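Local coordinates for protein Amuc_1102 (Akkermansia muciniphila, PDB 7DSZ) that is of unproven function but adopts an immunoglobulin-like fold related to archaeal type IV pilus proteins, and probably belongs to a pilus-like assembly, at residues 55-60 / 108-113; 30-35 / 46-51; 92-97 / 170-175; 72-77 / 141-146. All blocks are in the same frame, centred on the assembly; numbering follows the deposited sequence. Where two conformers were deposited one is given.

How the contacts relate
Following the chain from its N terminus, contact 2 (30-35 / 46-51) closes first, shutting a loop of ten residues before any other contact opens; it ties strand 18-32 to strand 50-63 at a remote end of the three-stranded sheet. Contacts 1, 4 and 3 then open in that order and close in the same order, so each crosses the other two. Contact 1 joins strands 50-63 and 109-115 of the same sheet, whereas contacts 4 and 3 belong to the mixed sheet, through strands 70-83 and 91-104, which are neighbours. Phe58 and Ala111 of contact 1 pack on Phe76 of contact 4, linking the two sheets, and Val113 packs on Lys96 of contact 3.

Contact 1: 55-60 / 108-113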
loop_
_atom_site.group_PDB
_atom_site.type_symbol
_atom_site.label_atom_id
_atom_site.label_comp_id
_atom_site.label_asym_id
_atom_site.label_seq_id
_atom_site.Cartn_x
_atom_site.Cartn_y
_atom_site.Cartn_z
ATOM N N GLU C 55 -13.195 16.235 4.632
ATOM C CA GLU C 55 -13.535 16.413 3.220
ATOM C C GLU C 55 -13.489 17.889 2.874
ATOM O O GLU C 55 -14.052 18.701 3.609
ATOM C CB GLU C 55 -14.946 15.893 2.938
ATOM C CG GLU C 55 -15.135 14.409 3.218
ATOM C CD GLU C 55 -14.789 13.599 2.003
ATOM O OE1 GLU C 55 -15.234 13.994 0.892
ATOM O OE2 GLU C 55 -14.060 12.592 2.140
ATOM N N ILE C 56 -12.859 18.248 1.753
ATOM C CA ILE C 56 -12.909 19.614 1.254
ATOM C C ILE C 56 -13.293 19.642 -0.221
ATOM O O ILE C 56 -12.587 19.071 -1.060
ATOM C CB ILE C 56 -11.601 20.395 1.501
ATOM C CG1 ILE C 56 -11.749 21.851 1.042
ATOM C CG2 ILE C 56 -10.366 19.719 0.879
ATOM C CD1 ILE C 56 -10.713 22.785 1.720
ATOM N N PRO C 57 -14.417 20.258 -0.581
ATOM C CA PRO C 57 -14.759 20.415 -1.996
ATOM C C PRO C 57 -13.844 21.419 -2.663
ATOM O O PRO C 57 -13.419 22.399 -2.049
ATOM C CB PRO C 57 -16.195 20.963 -1.971
ATOM C CG PRO C 57 -16.662 20.887 -0.562
ATOM C CD PRO C 57 -15.406 20.884 0.308
ATOM N N PHE C 58 -13.568 21.184 -3.946
ATOM C CA PHE C 58 -12.803 22.170 -4.700
ATOM C C PHE C 58 -13.083 22.039 -6.190
ATOM O O PHE C 58 -13.611 21.032 -6.659
ATOM C CB PHE C 58 -11.301 22.062 -4.414
ATOM C CG PHE C 58 -10.617 20.873 -5.045
ATOM C CD1 PHE C 58 -10.573 19.652 -4.393
ATOM C CD2 PHE C 58 -9.951 21.003 -6.247
ATOM C CE1 PHE C 58 -9.894 18.578 -4.948
ATOM C CE2 PHE C 58 -9.270 19.935 -6.809
ATOM C CZ PHE C 58 -9.247 18.715 -6.167
ATOM N N LYS C 59 -12.736 23.104 -6.923
ATOM C CA LYS C 59 -12.840 23.136 -8.375
ATOM C C LYS C 59 -11.614 23.865 -8.910
ATOM O O LYS C 59 -11.121 24.800 -8.272
ATOM C CB LYS C 59 -14.140 23.832 -8.835
ATOM C CG LYS C 59 -14.269 23.944 -10.349
ATOM C CD LYS C 59 -15.522 24.734 -10.734
ATOM C CE LYS C 59 -16.705 23.816 -10.902
ATOM N NZ LYS C 59 -17.850 24.504 -11.597
ATOM N N VAL C 60 -11.110 23.420 -10.059
ATOM C CA VAL C 60 -9.905 23.967 -10.679
ATOM C C VAL C 60 -10.287 24.725 -11.942
ATOM O O VAL C 60 -11.146 24.275 -12.703
ATOM C CB VAL C 60 -8.898 22.855 -11.036
ATOM C CG1 VAL C 60 -7.588 23.452 -11.550
ATOM C CG2 VAL C 60 -8.661 21.949 -9.841
ATOM N N ASN C 108 -16.432 20.030 -10.275
ATOM C CA ASN C 108 -16.449 19.943 -8.822
ATOM C C ASN C 108 -15.922 18.582 -8.403
ATOM O O ASN C 108 -16.318 17.552 -8.958
ATOM C CB ASN C 108 -17.854 20.159 -8.278
ATOM C CG ASN C 108 -18.350 21.564 -8.521
ATOM O OD1 ASN C 108 -17.798 22.524 -7.991
ATOM N ND2 ASN C 108 -19.394 21.692 -9.331
ATOM N N THR C 109 -15.006 18.578 -7.444
ATOM C CA THR C 109 -14.459 17.326 -6.940
ATOM C C THR C 109 -14.105 17.537 -5.470
ATOM O O THR C 109 -14.517 18.527 -4.855
ATOM C CB THR C 109 -13.284 16.872 -7.823
ATOM O OG1 THR C 109 -12.802 15.595 -7.383
ATOM C CG2 THR C 109 -12.154 17.894 -7.809
ATOM N N TYR C 110 -13.394 16.576 -4.879
ATOM C CA TYR C 110 -13.118 16.603 -3.449
ATOM C C TYR C 110 -11.697 16.142 -3.175
ATOM O O TYR C 110 -11.153 15.300 -3.892
ATOM C CB TYR C 110 -14.044 15.671 -2.659
ATOM C CG TYR C 110 -15.292 16.309 -2.108
ATOM C CD1 TYR C 110 -15.300 16.865 -0.829
ATOM C CD2 TYR C 110 -16.476 16.315 -2.847
ATOM C CE1 TYR C 110 -16.452 17.445 -0.303
ATOM C CE2 TYR C 110 -17.635 16.897 -2.331
ATOM C CZ TYR C 110 -17.613 17.443 -1.057
ATOM O OH TYR C 110 -18.752 17.999 -0.515
ATOM N N ALA C 111 -11.124 16.673 -2.095
ATOM C CA ALA C 111 -9.912 16.134 -1.485
ATOM C C ALA C 111 -10.248 15.645 -0.074
ATOM O O ALA C 111 -11.238 16.071 0.529
ATOM C CB ALA C 111 -8.793 17.183 -1.447
ATOM N N SER C 112 -9.429 14.738 0.464
ATOM C CA SER C 112 -9.754 14.211 1.784
ATOM C C SER C 112 -8.505 13.696 2.495
ATOM O O SER C 112 -7.476 13.413 1.872
ATOM C CB SER C 112 -10.805 13.088 1.697
ATOM O OG SER C 112 -10.312 11.969 0.962
ATOM N N VAL C 113 -8.614 13.614 3.824
ATOM C CA VAL C 113 -7.637 12.923 4.667
ATOM C C VAL C 113 -8.395 12.325 5.833
ATOM O O VAL C 113 -9.534 12.700 6.119
ATOM C CB VAL C 113 -6.497 13.818 5.215
ATOM C CG1 VAL C 113 -5.455 14.054 4.156
ATOM C CG2 VAL C 113 -7.059 15.115 5.785
HETATM O O HOH W 1 -19.102 21.352 -11.736
HETATM O O HOH W 2 -20.862 24.262 -10.239
#
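Residues 55-60 and 109-113 run antiparallel, their short axes 141° apart, with Ile56-Ala111 and Phe58-Thr109 as hydrogen-bonded pairs and Glu55-Ser112 and Pro57-Tyr110 as non-hydrogen-bonded ones. The ladder joins the middle strand of the three-stranded sheet, 50-63, to strand 109-115 at its margin, part of the immunoglobulin-like fold. Of its four backbone bonds, Thr109 N to Phe58 O, 2.9 Å, lies nearly in line with the carbonyl. On the face carrying Ile56, Phe58, Thr109 and Ala111, the Phe58 ring leaves its backbone between N and carbonyl carbon (chi1 74°) and lies alongside Thr109. The methyl CG2 of Thr109 sits over one ring face, 3.7 Å from the ring centroid of Phe58, a CH-pi contact. Ala111 CB fills in beside it, 3.8 Å from Ile56 CG2 and 3.9 Å from Phe58 CE1; Phe58 and Ala111 also meet Phe76 of the other sheet. On the opposite face Pro57 and Tyr110 point the same way, and Pro57 CB stands over the phenol ring, 4.1 Å from its centroid. The Glu55 side chain crosses that of Tyr110 at about a right angle, its carboxylate plane tilted 40° from the ring, with OE1 3.3 Å from Tyr110 CD1; Arg192 and Tyr193 take up its oxygens, and Arg192 makes a cation-pi contact with Tyr110. At the far end, a water accepts from Asn108 ND2 at 3.1 Å and, weakly, from Lys59 NZ.

Contact 2: 30-35 / 46-51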
loop_
_atom_site.group_PDB
_atom_site.type_symbol
_atom_site.label_atom_id
_atom_site.label_comp_id
_atom_site.label_asym_id
_atom_site.label_seq_id
_atom_site.Cartn_x
_atom_site.Cartn_y
_atom_site.Cartn_z
ATOM N N MET C 30 -17.757 11.808 10.554
ATOM C CA MET C 30 -17.467 10.522 11.171
ATOM C C MET C 30 -18.226 9.452 10.399
ATOM O O MET C 30 -19.446 9.544 10.234
ATOM C CB MET C 30 -17.847 10.513 12.659
ATOM C CG MET C 30 -17.128 11.574 13.478
ATOM S SD MET C 30 -15.324 11.407 13.436
ATOM C CE MET C 30 -15.104 9.698 13.875
ATOM N N ARG C 31 -17.512 8.435 9.918
ATOM C CA ARG C 31 -18.112 7.475 9.001
ATOM C C ARG C 31 -17.618 6.084 9.344
ATOM O O ARG C 31 -16.427 5.891 9.589
ATOM C CB ARG C 31 -17.756 7.771 7.534
ATOM C CG ARG C 31 -18.223 9.136 7.009
ATOM C CD ARG C 31 -17.759 9.313 5.570
ATOM N NE ARG C 31 -18.077 8.105 4.840
ATOM C CZ ARG C 31 -17.325 7.542 3.910
ATOM N NH1 ARG C 31 -16.159 8.058 3.533
ATOM N NH2 ARG C 31 -17.768 6.434 3.351
ATOM N N GLN C 32 -18.507 5.108 9.322
ATOM C CA GLN C 32 -18.109 3.728 9.565
ATOM C C GLN C 32 -17.371 3.193 8.345
ATOM O O GLN C 32 -17.727 3.523 7.209
ATOM C CB GLN C 32 -19.341 2.875 9.860
ATOM C CG GLN C 32 -19.044 1.444 10.265
ATOM C CD GLN C 32 -20.252 0.751 10.873
ATOM O OE1 GLN C 32 -21.398 1.121 10.605
ATOM N NE2 GLN C 32 -20.001 -0.250 11.709
ATOM N N SER C 33 -16.341 2.381 8.566
ATOM C CA SER C 33 -15.646 1.824 7.420
ATOM C C SER C 33 -16.550 0.800 6.745
ATOM O O SER C 33 -17.467 0.264 7.374
ATOM C CB SER C 33 -14.323 1.181 7.828
ATOM O OG SER C 33 -14.539 0.171 8.787
ATOM N N PRO C 34 -16.331 0.533 5.456
ATOM C CA PRO C 34 -17.226 -0.376 4.735
ATOM C C PRO C 34 -17.185 -1.772 5.337
ATOM O O PRO C 34 -16.124 -2.285 5.692
ATOM C CB PRO C 34 -16.670 -0.354 3.307
ATOM C CG PRO C 34 -15.899 0.929 3.213
ATOM C CD PRO C 34 -15.310 1.122 4.571
ATOM N N ASN C 35 -18.365 -2.373 5.473
ATOM C CA ASN C 35 -18.494 -3.742 5.971
ATOM C C ASN C 35 -18.705 -4.633 4.752
ATOM O O ASN C 35 -19.827 -4.859 4.303
ATOM C CB ASN C 35 -19.631 -3.863 6.979
ATOM C CG ASN C 35 -19.590 -5.169 7.737
ATOM O OD1 ASN C 35 -18.657 -5.961 7.580
ATOM N ND2 ASN C 35 -20.598 -5.403 8.570
ATOM N N PRO C 46 -16.583 -8.920 11.438
ATOM C CA PRO C 46 -15.958 -7.648 11.823
ATOM C C PRO C 46 -17.019 -6.595 12.105
ATOM O O PRO C 46 -18.038 -6.510 11.415
ATOM C CB PRO C 46 -15.104 -7.281 10.602
ATOM C CG PRO C 46 -14.864 -8.576 9.897
ATOM C CD PRO C 46 -16.104 -9.397 10.126
ATOM N N LYS C 47 -16.786 -5.802 13.149
ATOM C CA LYS C 47 -17.702 -4.727 13.521
ATOM C C LYS C 47 -17.006 -3.396 13.277
ATOM O O LYS C 47 -16.353 -2.853 14.183
ATOM C CB LYS C 47 -18.146 -4.862 14.979
ATOM C CG LYS C 47 -19.043 -6.074 15.232
ATOM C CD LYS C 47 -19.452 -6.175 16.695
ATOM C CE LYS C 47 -20.216 -4.935 17.145
ATOM N NZ LYS C 47 -21.528 -4.791 16.433
ATOM N N PRO C 48 -17.104 -2.838 12.067
ATOM C CA PRO C 48 -16.341 -1.627 11.742
ATOM C C PRO C 48 -16.713 -0.460 12.644
ATOM O O PRO C 48 -17.865 -0.306 13.058
ATOM C CB PRO C 48 -16.727 -1.348 10.282
ATOM C CG PRO C 48 -17.199 -2.651 9.747
ATOM C CD PRO C 48 -17.865 -3.338 10.909
ATOM N N LYS C 49 -15.712 0.361 12.947
ATOM C CA LYS C 49 -15.867 1.544 13.776
ATOM C C LYS C 49 -15.829 2.794 12.900
ATOM O O LYS C 49 -15.621 2.729 11.682
ATOM C CB LYS C 49 -14.781 1.592 14.857
ATOM C CG LYS C 49 -14.874 0.473 15.881
ATOM C CD LYS C 49 -13.931 0.726 17.049
ATOM C CE LYS C 49 -13.911 -0.452 18.023
ATOM N NZ LYS C 49 -15.248 -0.723 18.631
ATOM N N LYS C 50 -15.998 3.950 13.537
ATOM C CA LYS C 50 -16.091 5.206 12.806
ATOM C C LYS C 50 -14.727 5.869 12.637
ATOM O O LYS C 50 -14.005 6.124 13.609
ATOM C CB LYS C 50 -17.073 6.157 13.485
ATOM C CG LYS C 50 -18.530 5.763 13.255
ATOM C CD LYS C 50 -19.452 6.866 13.804
ATOM C CE LYS C 50 -20.927 6.468 13.770
ATOM N NZ LYS C 50 -21.464 6.383 12.385
ATOM N N TRP C 51 -14.405 6.161 11.386
ATOM C CA TRP C 51 -13.228 6.903 10.992
ATOM C C TRP C 51 -13.548 8.391 10.922
ATOM O O TRP C 51 -14.673 8.783 10.621
ATOM C CB TRP C 51 -12.770 6.426 9.613
ATOM C CG TRP C 51 -12.169 5.073 9.610
ATOM C CD1 TRP C 51 -12.779 3.880 9.919
ATOM C CD2 TRP C 51 -10.829 4.765 9.261
ATOM N NE1 TRP C 51 -11.869 2.849 9.810
ATOM C CE2 TRP C 51 -10.666 3.372 9.399
ATOM C CE3 TRP C 51 -9.730 5.544 8.877
ATOM C CZ2 TRP C 51 -9.454 2.740 9.153
ATOM C CZ3 TRP C 51 -8.523 4.910 8.630
ATOM C CH2 TRP C 51 -8.399 3.524 8.765
HETATM O O HOH W 3 -21.745 9.299 11.713
#
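Arg31 O receives the backbone N of Trp51 at 2.7 Å, and the CA-H of Lys50 also points to this oxygen. The return bond, Arg31 N to Trp51 O at 2.9 Å, lies in the carbonyl plane and completes an antiparallel hydrogen-bonded pair. One step outward, where regular strand has already ended, Ser33 N still reaches Lys49 O at 3.2 Å. Met30, bent at both chi2 and chi3, folds its methyl CE back to 3.4 Å from Trp51 O. The side chain of Ser33 fits between two partners: with chi1 at 58° its OG comes within 3.1 Å of Pro48 CB, while its CB lies 3.6 Å from Trp51 NE1. Beyond, Asn35 CB approaches Pro48 CG at 3.9 Å, the side chains crossing at about a right angle. A water ties Met30 O to Lys50 NZ. The Arg31 guanidinium turns to Asp53 in a salt bridge and to Trp189 in a cation-pi contact. Toward the loop, Pro46 packs on Tyr190 of the second subunit and Pro34 on Thr38 of the third. Consecutive strands paired antiparallel and joined by a long excursion make this the base of a beta hairpin, whose loop side reaches neighbouring subunits.

Contact 3: 92-97 / 170-175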
loop_
_atom_site.group_PDB
_atom_site.type_symbol
_atom_site.label_atom_id
_atom_site.label_comp_id
_atom_site.label_asym_id
_atom_site.label_seq_id
_atom_site.Cartn_x
_atom_site.Cartn_y
_atom_site.Cartn_z
ATOM N N LEU C 92 -1.424 19.182 19.492
ATOM C CA LEU C 92 -0.718 18.392 18.495
ATOM C C LEU C 92 -1.072 18.919 17.111
ATOM O O LEU C 92 -2.244 19.135 16.817
ATOM C CB LEU C 92 -1.099 16.912 18.600
ATOM C CG LEU C 92 -0.702 16.266 19.929
ATOM C CD1 LEU C 92 -1.158 14.817 19.977
ATOM C CD2 LEU C 92 0.811 16.386 20.136
ATOM N N LYS C 93 -0.065 19.131 16.280
ATOM C CA LYS C 93 -0.275 19.522 14.891
ATOM C C LYS C 93 -0.021 18.305 14.011
ATOM O O LYS C 93 1.095 17.774 13.983
ATOM C CB LYS C 93 0.631 20.684 14.496
ATOM C CG LYS C 93 0.432 21.146 13.058
ATOM C CD LYS C 93 1.045 22.517 12.803
ATOM C CE LYS C 93 2.549 22.503 13.040
ATOM N NZ LYS C 93 3.165 23.850 12.809
ATOM N N LEU C 94 -1.066 17.856 13.320
ATOM C CA LEU C 94 -1.008 16.704 12.433
ATOM C C LEU C 94 -0.932 17.197 10.995
ATOM O O LEU C 94 -1.675 18.104 10.609
ATOM C CB LEU C 94 -2.241 15.820 12.617
ATOM C CG LEU C 94 -2.646 15.548 14.064
ATOM C CD1 LEU C 94 -3.836 14.590 14.065
ATOM C CD2 LEU C 94 -1.467 14.992 14.884
ATOM N N TYR C 95 -0.039 16.607 10.212
ATOM C CA TYR C 95 0.235 17.088 8.864
ATOM C C TYR C 95 0.162 15.950 7.863
ATOM O O TYR C 95 0.615 14.835 8.146
ATOM C CB TYR C 95 1.616 17.715 8.802
ATOM C CG TYR C 95 2.126 18.061 7.414
ATOM C CD1 TYR C 95 1.718 19.235 6.781
ATOM C CD2 TYR C 95 3.054 17.256 6.766
ATOM C CE1 TYR C 95 2.209 19.590 5.528
ATOM C CE2 TYR C 95 3.549 17.599 5.506
ATOM C CZ TYR C 95 3.106 18.764 4.897
ATOM O OH TYR C 95 3.593 19.117 3.667
ATOM N N LYS C 96 -0.372 16.241 6.678
ATOM C CA LYS C 96 -0.363 15.251 5.610
ATOM C C LYS C 96 -0.294 15.941 4.257
ATOM O O LYS C 96 -1.031 16.902 4.019
ATOM C CB LYS C 96 -1.613 14.372 5.685
ATOM C CG LYS C 96 -1.651 13.278 4.635
ATOM C CD LYS C 96 -0.595 12.214 4.916
ATOM C CE LYS C 96 -0.907 10.929 4.152
ATOM N NZ LYS C 96 0.024 9.814 4.560
ATOM N N GLU C 97 0.580 15.440 3.384
ATOM C CA GLU C 97 0.619 15.812 1.971
ATOM C C GLU C 97 -0.078 14.739 1.149
ATOM O O GLU C 97 0.239 13.550 1.282
ATOM C CB GLU C 97 2.053 15.945 1.465
ATOM C CG GLU C 97 2.653 17.298 1.606
ATOM C CD GLU C 97 4.109 17.332 1.155
ATOM O OE1 GLU C 97 4.998 17.592 2.007
ATOM O OE2 GLU C 97 4.351 17.081 -0.049
ATOM N N VAL C 170 2.910 21.319 18.991
ATOM C CA VAL C 170 3.977 20.372 18.690
ATOM C C VAL C 170 3.543 19.501 17.520
ATOM O O VAL C 170 2.483 18.869 17.578
ATOM C CB VAL C 170 4.303 19.495 19.912
ATOM C CG1 VAL C 170 5.524 18.630 19.636
ATOM C CG2 VAL C 170 4.494 20.363 21.154
ATOM N N GLU C 171 4.373 19.442 16.481
ATOM C CA GLU C 171 4.095 18.564 15.351
ATOM C C GLU C 171 4.502 17.135 15.700
ATOM O O GLU C 171 5.493 16.914 16.401
ATOM C CB GLU C 171 4.839 19.041 14.101
ATOM C CG GLU C 171 4.359 18.366 12.796
ATOM C CD GLU C 171 4.968 18.978 11.534
ATOM O OE1 GLU C 171 5.052 18.269 10.504
ATOM O OE2 GLU C 171 5.363 20.166 11.574
ATOM N N THR C 172 3.721 16.164 15.225
ATOM C CA THR C 172 4.002 14.759 15.496
ATOM C C THR C 172 3.588 13.919 14.298
ATOM O O THR C 172 2.565 14.195 13.660
ATOM C CB THR C 172 3.276 14.260 16.750
ATOM O OG1 THR C 172 3.572 12.870 16.963
ATOM C CG2 THR C 172 1.765 14.421 16.622
ATOM N N SER C 173 4.389 12.901 13.991
ATOM C CA SER C 173 4.009 11.933 12.974
ATOM C C SER C 173 3.168 10.803 13.543
ATOM O O SER C 173 2.655 9.974 12.779
ATOM C CB SER C 173 5.257 11.370 12.285
ATOM O OG SER C 173 5.821 12.348 11.425
ATOM N N TYR C 174 3.018 10.750 14.862
ATOM C CA TYR C 174 2.053 9.849 15.461
ATOM C C TYR C 174 0.658 10.415 15.232
ATOM O O TYR C 174 0.494 11.517 14.697
ATOM C CB TYR C 174 2.394 9.651 16.938
ATOM C CG TYR C 174 3.703 8.910 17.105
ATOM C CD1 TYR C 174 3.913 7.699 16.454
ATOM C CD2 TYR C 174 4.736 9.432 17.881
ATOM C CE1 TYR C 174 5.103 7.014 16.589
ATOM C CE2 TYR C 174 5.934 8.749 18.017
ATOM C CZ TYR C 174 6.107 7.542 17.365
ATOM O OH TYR C 174 7.283 6.837 17.480
ATOM N N TYR C 175 -0.371 9.679 15.642
ATOM C CA TYR C 175 -1.739 9.970 15.221
ATOM C C TYR C 175 -1.762 10.232 13.712
ATOM O O TYR C 175 -2.114 11.333 13.275
ATOM C CB TYR C 175 -2.321 11.166 15.959
ATOM C CG TYR C 175 -2.271 11.130 17.460
ATOM C CD1 TYR C 175 -1.098 11.443 18.150
ATOM C CD2 TYR C 175 -3.411 10.863 18.185
ATOM C CE1 TYR C 175 -1.064 11.442 19.537
ATOM C CE2 TYR C 175 -3.395 10.870 19.565
ATOM C CZ TYR C 175 -2.220 11.151 20.230
ATOM O OH TYR C 175 -2.216 11.152 21.605
HETATM O O HOH W 4 2.443 15.158 11.015
#
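Leu92 and Leu94 meet the 170-175 segment through their terminal methyls. CD2 of Leu94 touches Thr172 CG2 at 3.7 Å, the two side chains lying side by side, and Leu92 CD2 approaches the same methyl at 4.1 Å. The other methyl of Leu92, CD1, reaches Tyr175 CE1 at 3.4 Å, the two side chains crossing at about a right angle. Thr172 divides its branches between two tasks: chi1 of 179° sets OG1 opposite its own N, turning CG2 to the leucines while OG1 accepts from Tyr174 N at 3.0 Å, an ST turn. With a valine here, Tyr174 N would probably lose its side-chain acceptor and the turn would be less firmly held. The backbones beneath are parallel, Leu92 pairing with Val170 and Lys93 with Glu171, so that strand 169-171 adds a parallel strand to the mixed sheet of the immunoglobulin-like fold. Lys93 N gives a bond of 2.9 Å to Val170 O, coming from above the carbonyl plane, and Thr172 N returns a weak one to Lys93 O. Glu171 CG lies 3.5 Å from that same Lys93 O, while Lys93 NZ donates to Trp162 O. A water bridges Tyr95 N and Thr172 O. Further out, Tyr175 packs against Ser119, Arg122 and Ile123 of helix 117-124, and Leu94 against Leu115; Thr12 of the second subunit touches Thr172 and Tyr175.

Contact 4: 72-77 / 141-146; sequences DALTFK and VEYNGK
Lys77 and Glu142 both set CG anti to the carbonyl carbon (chi1 -64° in each) and run extended from there, so that the two chains cross and NZ of Lys77 meets OE2 of Glu142 at 2.9 Å, a salt bridge entered from above the carboxylate plane. Were Glu142 an alanine, the Lys77 ammonium would probably lose this counter-charge and the end of its chain would be held less firmly. Val141, with CG1 anti to its N at -177°, lays CG2 over one face of the Phe76 ring, 3.7 Å from the centroid, a CH-pi contact. Two backbone bonds hold the strands antiparallel: Thr75 N to Glu142 O, 2.9 Å, and Glu142 N to Thr75 O, 2.8 Å, both in the carbonyl plane. Next along, the Tyr143 ring presents its edge to Ala73 O, with CD1 at 3.3 Å, and Leu74 CD2 rests 3.8 Å from Tyr143 CB. Waters continue the join, one between Ala73 O and Asn144 N, another between Asp72 N and Tyr143 OH. There strand 134-143 ends in a type I' turn from Tyr143 to Lys146, which closes a tight beta hairpin with strand 146-152. Strand 70-83 lies between 134-143 and 91-104 in the mixed sheet; Leu74 packs against Phe58 and Val60 of strand 50-63, while Phe76 and Val141 reach Leu23 of strand 18-32.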
loop_
_atom_site.group_PDB
_atom_site.type_symbol
_atom_site.label_atom_id
_atom_site.label_comp_id
_atom_site.label_asym_id
_atom_site.label_seq_id
_atom_site.Cartn_x
_atom_site.Cartn_y
_atom_site.Cartn_z
ATOM N N ASP C 72 -1.668 17.970 -14.615
ATOM C CA ASP C 72 -0.848 16.838 -14.182
ATOM C C ASP C 72 -1.102 16.466 -12.729
ATOM O O ASP C 72 -1.263 15.283 -12.404
ATOM C CB ASP C 72 0.633 17.159 -14.354
ATOM C CG ASP C 72 1.095 17.042 -15.778
ATOM O OD1 ASP C 72 0.547 16.203 -16.527
ATOM O OD2 ASP C 72 2.032 17.787 -16.130
ATOM N N ALA C 73 -1.063 17.454 -11.828
ATOM C CA ALA C 73 -1.085 17.168 -10.393
ATOM C C ALA C 73 -1.389 18.434 -9.611
ATOM O O ALA C 73 -1.192 19.546 -10.095
ATOM C CB ALA C 73 0.244 16.585 -9.901
ATOM N N LEU C 74 -1.855 18.233 -8.375
ATOM C CA LEU C 74 -2.000 19.269 -7.360
ATOM C C LEU C 74 -1.581 18.647 -6.046
ATOM O O LEU C 74 -1.954 17.504 -5.758
ATOM C CB LEU C 74 -3.449 19.748 -7.208
ATOM C CG LEU C 74 -4.091 20.676 -8.209
ATOM C CD1 LEU C 74 -5.522 20.922 -7.771
ATOM C CD2 LEU C 74 -3.277 21.989 -8.241
ATOM N N THR C 75 -0.845 19.391 -5.233
ATOM C CA THR C 75 -0.470 18.903 -3.911
ATOM C C THR C 75 -1.325 19.590 -2.855
ATOM O O THR C 75 -1.376 20.823 -2.795
ATOM C CB THR C 75 1.019 19.131 -3.652
ATOM O OG1 THR C 75 1.773 18.320 -4.558
ATOM C CG2 THR C 75 1.381 18.735 -2.226
ATOM N N PHE C 76 -2.028 18.798 -2.057
ATOM C CA PHE C 76 -2.827 19.303 -0.948
ATOM C C PHE C 76 -2.070 19.052 0.344
ATOM O O PHE C 76 -1.694 17.915 0.623
ATOM C CB PHE C 76 -4.185 18.599 -0.882
ATOM C CG PHE C 76 -5.209 19.167 -1.813
ATOM C CD1 PHE C 76 -5.031 19.089 -3.188
ATOM C CD2 PHE C 76 -6.350 19.778 -1.317
ATOM C CE1 PHE C 76 -5.983 19.611 -4.059
ATOM C CE2 PHE C 76 -7.309 20.311 -2.186
ATOM C CZ PHE C 76 -7.110 20.226 -3.567
ATOM N N LYS C 77 -1.873 20.098 1.140
ATOM C CA LYS C 77 -1.256 19.962 2.456
ATOM C C LYS C 77 -2.331 20.201 3.505
ATOM O O LYS C 77 -2.974 21.256 3.511
ATOM C CB LYS C 77 -0.088 20.934 2.614
ATOM C CG LYS C 77 1.038 20.649 1.647
ATOM C CD LYS C 77 2.152 21.698 1.735
ATOM C CE LYS C 77 3.394 21.243 0.948
ATOM N NZ LYS C 77 4.476 22.277 0.993
ATOM N N VAL C 141 -3.034 24.378 -1.017
ATOM C CA VAL C 141 -2.941 23.690 -2.304
ATOM C C VAL C 141 -1.800 24.298 -3.101
ATOM O O VAL C 141 -1.738 25.523 -3.266
ATOM C CB VAL C 141 -4.253 23.791 -3.105
ATOM C CG1 VAL C 141 -4.129 22.981 -4.405
ATOM C CG2 VAL C 141 -5.432 23.303 -2.268
ATOM N N GLU C 142 -0.916 23.448 -3.617
ATOM C CA GLU C 142 0.186 23.893 -4.458
ATOM C C GLU C 142 0.059 23.309 -5.860
ATOM O O GLU C 142 -0.376 22.160 -6.040
ATOM C CB GLU C 142 1.543 23.504 -3.854
ATOM C CG GLU C 142 1.824 24.181 -2.525
ATOM C CD GLU C 142 3.173 23.796 -1.927
ATOM O OE1 GLU C 142 3.901 23.000 -2.548
ATOM O OE2 GLU C 142 3.497 24.289 -0.825
ATOM N N TYR C 143 0.428 24.114 -6.853
ATOM C CA TYR C 143 0.577 23.657 -8.225
ATOM C C TYR C 143 1.991 23.989 -8.676
ATOM O O TYR C 143 2.414 25.146 -8.593
ATOM C CB TYR C 143 -0.450 24.305 -9.164
ATOM C CG TYR C 143 -0.194 23.902 -10.597
ATOM C CD1 TYR C 143 -0.465 22.610 -11.024
ATOM C CD2 TYR C 143 0.371 24.790 -11.508
ATOM C CE1 TYR C 143 -0.213 22.216 -12.317
ATOM C CE2 TYR C 143 0.632 24.400 -12.817
ATOM C CZ TYR C 143 0.337 23.109 -13.211
ATOM O OH TYR C 143 0.584 22.682 -14.500
ATOM N N ASN C 144 2.718 22.973 -9.144
ATOM C CA ASN C 144 4.128 23.126 -9.520
ATOM C C ASN C 144 4.930 23.843 -8.433
ATOM O O ASN C 144 5.732 24.737 -8.708
ATOM C CB ASN C 144 4.261 23.851 -10.859
ATOM C CG ASN C 144 4.046 22.925 -12.044
ATOM O OD1 ASN C 144 4.212 21.707 -11.937
ATOM N ND2 ASN C 144 3.688 23.502 -13.189
ATOM N N GLY C 145 4.703 23.460 -7.182
ATOM C CA GLY C 145 5.492 23.994 -6.089
ATOM C C GLY C 145 5.144 25.393 -5.640
ATOM O O GLY C 145 5.872 25.954 -4.816
ATOM N N LYS C 146 4.056 25.972 -6.140
ATOM C CA LYS C 146 3.602 27.299 -5.755
ATOM C C LYS C 146 2.221 27.214 -5.119
ATOM O O LYS C 146 1.316 26.591 -5.679
ATOM C CB LYS C 146 3.540 28.232 -6.969
ATOM C CG LYS C 146 2.858 29.553 -6.657
ATOM C CD LYS C 146 2.385 30.302 -7.903
ATOM C CE LYS C 146 1.802 31.656 -7.509
ATOM N NZ LYS C 146 1.272 32.419 -8.677
HETATM O O HOH W 5 -0.364 20.153 -15.914
HETATM O O HOH W 6 2.750 19.878 -13.943
HETATM O O HOH W 7 1.607 20.290 -9.773
#